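Local coordinates for uncharacterized protein YPL067C (Saccharomyces cerevisiae, PDB 5KCI) that is of unknown function but belongs to the DUF3605 family and may be related to histidine-triad proteins, at residues A128-F133 with V149-N154. Numbering follows the deposited sequence.
Sequences ARMNAF and VAWFVN. With SO4 (sulfate ion), chain D.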
ATOM      1  N   ALA A 128      10.727   6.440   8.264  1.00 29.94           N
ATOM      2  CA  ALA A 128      12.052   5.996   7.850  1.00 29.71           C
ATOM      3  C   ALA A 128      12.067   4.494   7.619  1.00 27.76           C
ATOM      4  O   ALA A 128      12.699   4.014   6.668  1.00 31.26           O
ATOM      5  CB  ALA A 128      13.102   6.386   8.904  1.00 35.92           C
ATOM      6  N   ARG A 129      11.381   3.736   8.486  1.00 29.75           N
ATOM      7  CA  ARG A 129      11.303   2.285   8.316  1.00 32.00           C
ATOM      8  C   ARG A 129      10.579   1.903   7.034  1.00 27.74           C
ATOM      9  O   ARG A 129      11.041   1.022   6.285  1.00 28.80           O
ATOM     10  CB  ARG A 129      10.603   1.644   9.509  1.00 32.50           C
ATOM     11  CG  ARG A 129      10.537   0.117   9.457  1.00 30.84           C
ATOM     12  CD  ARG A 129      11.910  -0.526   9.617  1.00 30.75           C
ATOM     13  NE  ARG A 129      11.826  -1.987   9.645  1.00 36.22           N
ATOM     14  CZ  ARG A 129      12.863  -2.809   9.525  1.00 34.30           C
ATOM     15  NH1 ARG A 129      14.091  -2.333   9.341  1.00 33.89           N
ATOM     16  NH2 ARG A 129      12.675  -4.120   9.562  1.00 33.17           N
ATOM     17  N   MET A 130       9.430   2.539   6.764  1.00 23.64           N
ATOM     18  CA  MET A 130       8.732   2.255   5.511  1.00 27.19           C
ATOM     19  C   MET A 130       9.625   2.562   4.316  1.00 27.89           C
ATOM     20  O   MET A 130       9.711   1.779   3.349  1.00 24.48           O
ATOM     21  CB  MET A 130       7.446   3.078   5.431  1.00 28.71           C
ATOM     22  CG  MET A 130       6.678   2.867   4.135  1.00 33.39           C
ATOM     23  SD  MET A 130       6.142   1.157   3.886  1.00 35.02           S
ATOM     24  CE  MET A 130       4.949   1.128   5.189  1.00 39.61           C
ATOM     25  N   ASN A 131      10.273   3.720   4.351  1.00 26.44           N
ATOM     26  CA  ASN A 131      11.153   4.102   3.250  1.00 25.57           C
ATOM     27  C   ASN A 131      12.263   3.080   3.037  1.00 34.06           C
ATOM     28  O   ASN A 131      12.539   2.676   1.894  1.00 30.61           O
ATOM     29  CB  ASN A 131      11.708   5.507   3.502  1.00 33.71           C
ATOM     30  CG  ASN A 131      10.700   6.589   3.172  1.00 38.95           C
ATOM     31  OD1 ASN A 131       9.871   6.433   2.273  1.00 37.28           O
ATOM     32  ND2 ASN A 131      10.800   7.709   3.860  1.00 38.04           N
ATOM     33  N   ALA A 132      12.914   2.646   4.117  1.00 27.49           N
ATOM     34  CA  ALA A 132      13.981   1.659   4.000  1.00 30.62           C
ATOM     35  C   ALA A 132      13.468   0.364   3.397  1.00 23.49           C
ATOM     36  O   ALA A 132      14.148  -0.263   2.555  1.00 26.15           O
ATOM     37  CB  ALA A 132      14.597   1.397   5.369  1.00 28.93           C
ATOM     38  N   PHE A 133      12.265  -0.037   3.791  1.00 24.18           N
ATOM     39  CA  PHE A 133      11.678  -1.264   3.282  1.00 22.77           C
ATOM     40  C   PHE A 133      11.496  -1.188   1.780  1.00 22.25           C
ATOM     41  O   PHE A 133      11.884  -2.106   1.049  1.00 27.64           O
ATOM     42  CB  PHE A 133      10.331  -1.526   3.929  1.00 22.55           C
ATOM     43  CG  PHE A 133       9.649  -2.767   3.429  1.00 31.23           C
ATOM     44  CD1 PHE A 133      10.242  -4.008   3.565  1.00 35.96           C
ATOM     45  CD2 PHE A 133       8.408  -2.687   2.812  1.00 28.02           C
ATOM     46  CE1 PHE A 133       9.597  -5.167   3.100  1.00 29.40           C
ATOM     47  CE2 PHE A 133       7.758  -3.825   2.369  1.00 28.41           C
ATOM     48  CZ  PHE A 133       8.351  -5.071   2.525  1.00 29.17           C
ATOM     49  N   VAL A 149       8.338   5.614  -7.306  1.00 22.31           N
ATOM     50  CA  VAL A 149       7.673   4.921  -6.218  1.00 21.35           C
ATOM     51  C   VAL A 149       7.210   5.973  -5.220  1.00 20.71           C
ATOM     52  O   VAL A 149       8.005   6.826  -4.807  1.00 26.41           O
ATOM     53  CB  VAL A 149       8.607   3.925  -5.512  1.00 22.44           C
ATOM     54  CG1 VAL A 149       7.826   3.155  -4.409  1.00 26.53           C
ATOM     55  CG2 VAL A 149       9.221   2.959  -6.500  1.00 23.03           C
ATOM     56  N   ALA A 150       5.949   5.889  -4.801  1.00 22.33           N
ATOM     57  CA  ALA A 150       5.463   6.765  -3.744  1.00 25.64           C
ATOM     58  C   ALA A 150       4.566   5.959  -2.828  1.00 24.84           C
ATOM     59  O   ALA A 150       4.077   4.894  -3.195  1.00 23.51           O
ATOM     60  CB  ALA A 150       4.675   7.963  -4.301  1.00 29.45           C
ATOM     61  N   TRP A 151       4.312   6.500  -1.641  1.00 24.20           N
ATOM     62  CA  TRP A 151       3.446   5.776  -0.726  1.00 24.33           C
ATOM     63  C   TRP A 151       2.787   6.760   0.224  1.00 22.37           C
ATOM     64  O   TRP A 151       3.291   7.862   0.458  1.00 25.34           O
ATOM     65  CB  TRP A 151       4.209   4.694   0.063  1.00 27.15           C
ATOM     66  CG  TRP A 151       5.222   5.205   1.038  1.00 22.93           C
ATOM     67  CD1 TRP A 151       6.548   5.463   0.795  1.00 26.00           C
ATOM     68  CD2 TRP A 151       5.010   5.504   2.439  1.00 20.59           C
ATOM     69  NE1 TRP A 151       7.161   5.912   1.944  1.00 27.75           N
ATOM     70  CE2 TRP A 151       6.244   5.942   2.962  1.00 29.95           C
ATOM     71  CE3 TRP A 151       3.899   5.450   3.278  1.00 28.03           C
ATOM     72  CZ2 TRP A 151       6.408   6.322   4.310  1.00 31.16           C
ATOM     73  CZ3 TRP A 151       4.062   5.834   4.633  1.00 34.05           C
ATOM     74  CH2 TRP A 151       5.305   6.260   5.121  1.00 33.29           C
ATOM     75  N   PHE A 152       1.626   6.343   0.740  1.00 22.73           N
ATOM     76  CA  PHE A 152       0.951   7.117   1.762  1.00 22.25           C
ATOM     77  C   PHE A 152       0.092   6.189   2.591  1.00 24.20           C
ATOM     78  O   PHE A 152      -0.312   5.113   2.155  1.00 27.15           O
ATOM     79  CB  PHE A 152       0.060   8.221   1.198  1.00 21.39           C
ATOM     80  CG  PHE A 152      -1.012   7.724   0.263  1.00 26.90           C
ATOM     81  CD1 PHE A 152      -0.740   7.467  -1.088  1.00 27.07           C
ATOM     82  CD2 PHE A 152      -2.307   7.563   0.708  1.00 27.87           C
ATOM     83  CE1 PHE A 152      -1.733   7.018  -1.921  1.00 23.05           C
ATOM     84  CE2 PHE A 152      -3.309   7.108  -0.127  1.00 29.32           C
ATOM     85  CZ  PHE A 152      -3.038   6.844  -1.443  1.00 30.05           C
ATOM     86  N   VAL A 153      -0.216   6.661   3.793  1.00 25.38           N
ATOM     87  CA  VAL A 153      -1.120   5.963   4.680  1.00 22.07           C
ATOM     88  C   VAL A 153      -2.283   6.903   4.962  1.00 22.55           C
ATOM     89  O   VAL A 153      -2.074   8.019   5.446  1.00 28.17           O
ATOM     90  CB  VAL A 153      -0.422   5.561   5.990  1.00 25.27           C
ATOM     91  CG1 VAL A 153      -1.428   4.998   6.949  1.00 30.97           C
ATOM     92  CG2 VAL A 153       0.673   4.537   5.683  1.00 25.10           C
ATOM     93  N   ASN A 154      -3.491   6.452   4.671  1.00 22.58           N
ATOM     94  CA  ASN A 154      -4.663   7.277   4.894  1.00 26.46           C
ATOM     95  C   ASN A 154      -4.859   7.549   6.382  1.00 28.59           C
ATOM     96  O   ASN A 154      -4.642   6.680   7.233  1.00 29.57           O
ATOM     97  CB  ASN A 154      -5.902   6.613   4.330  1.00 27.86           C
ATOM     98  CG  ASN A 154      -6.124   6.948   2.858  1.00 27.83           C
ATOM     99  OD1 ASN A 154      -5.635   7.958   2.367  1.00 26.37           O
ATOM    100  ND2 ASN A 154      -6.914   6.147   2.192  1.00 31.94           N
TER
HETATM  101  S   SO4 D 203      -8.030   2.864   3.161  1.00 42.29           S
HETATM  102  O1  SO4 D 203      -8.550   1.943   4.198  1.00 43.09           O
HETATM  103  O2  SO4 D 203      -6.662   3.291   3.394  1.00 39.52           O
HETATM  104  O3  SO4 D 203      -8.071   2.194   1.844  1.00 51.00           O
HETATM  105  O4  SO4 D 203      -8.876   4.050   3.106  1.00 48.63           O
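Met130 and Asn131, neighbours on helix 120-135, take hold of the Trp151 indole in two different ways, one over a face and the other at the edge. The CG methylene of Met130 stands 3.4 Å from the centroid of the six-membered ring of Trp151 and 15° off its normal, which makes this a CH-pi contact. The closest ring atom to Met130 CG is Trp151 CE2, at 3.3 Å. Beyond it, Met130 SD lies 4.8 Å from the same centroid, a more distant Met-aromatic contact above the same face. CG is placed over the ring by chi1 (178°, anti to the backbone N), and the bend at chi2 carries SD on above that face. At the edge, Trp151 NE1 donates to Asn131 OD1 over 2.8 Å, and the N-H points almost straight at the oxygen (172°). The acceptor lies in the indole plane, whereas the donor sits above the carbonyl plane of Asn131, the amide being steeply inclined to the ring.

Strand 149-152 is an outermost strand of a four-stranded antiparallel sheet, so the contact fastens the sheet's edge to helix 120-135. Exchanging Trp151 for an alanine is likely to leave Asn131 OD1 without this donor and to open a gap beneath the Met130 methylene. Arg127 and Leu134 of the same helix also touch the indole, while Phe81 and Phe165 pack against Met130. Backbone hydrogen bonds of Ala150 with Leu170 and Phe152 with His168 fix the strand that carries Trp151. Farther along, Asn154 ND2 donates to sulfate O4 at 3.0 Å and to O2 at 3.1 Å; His166, His168 and the backbone N of Ser160 also bind this anion, which probably came from the crystallisation liquor.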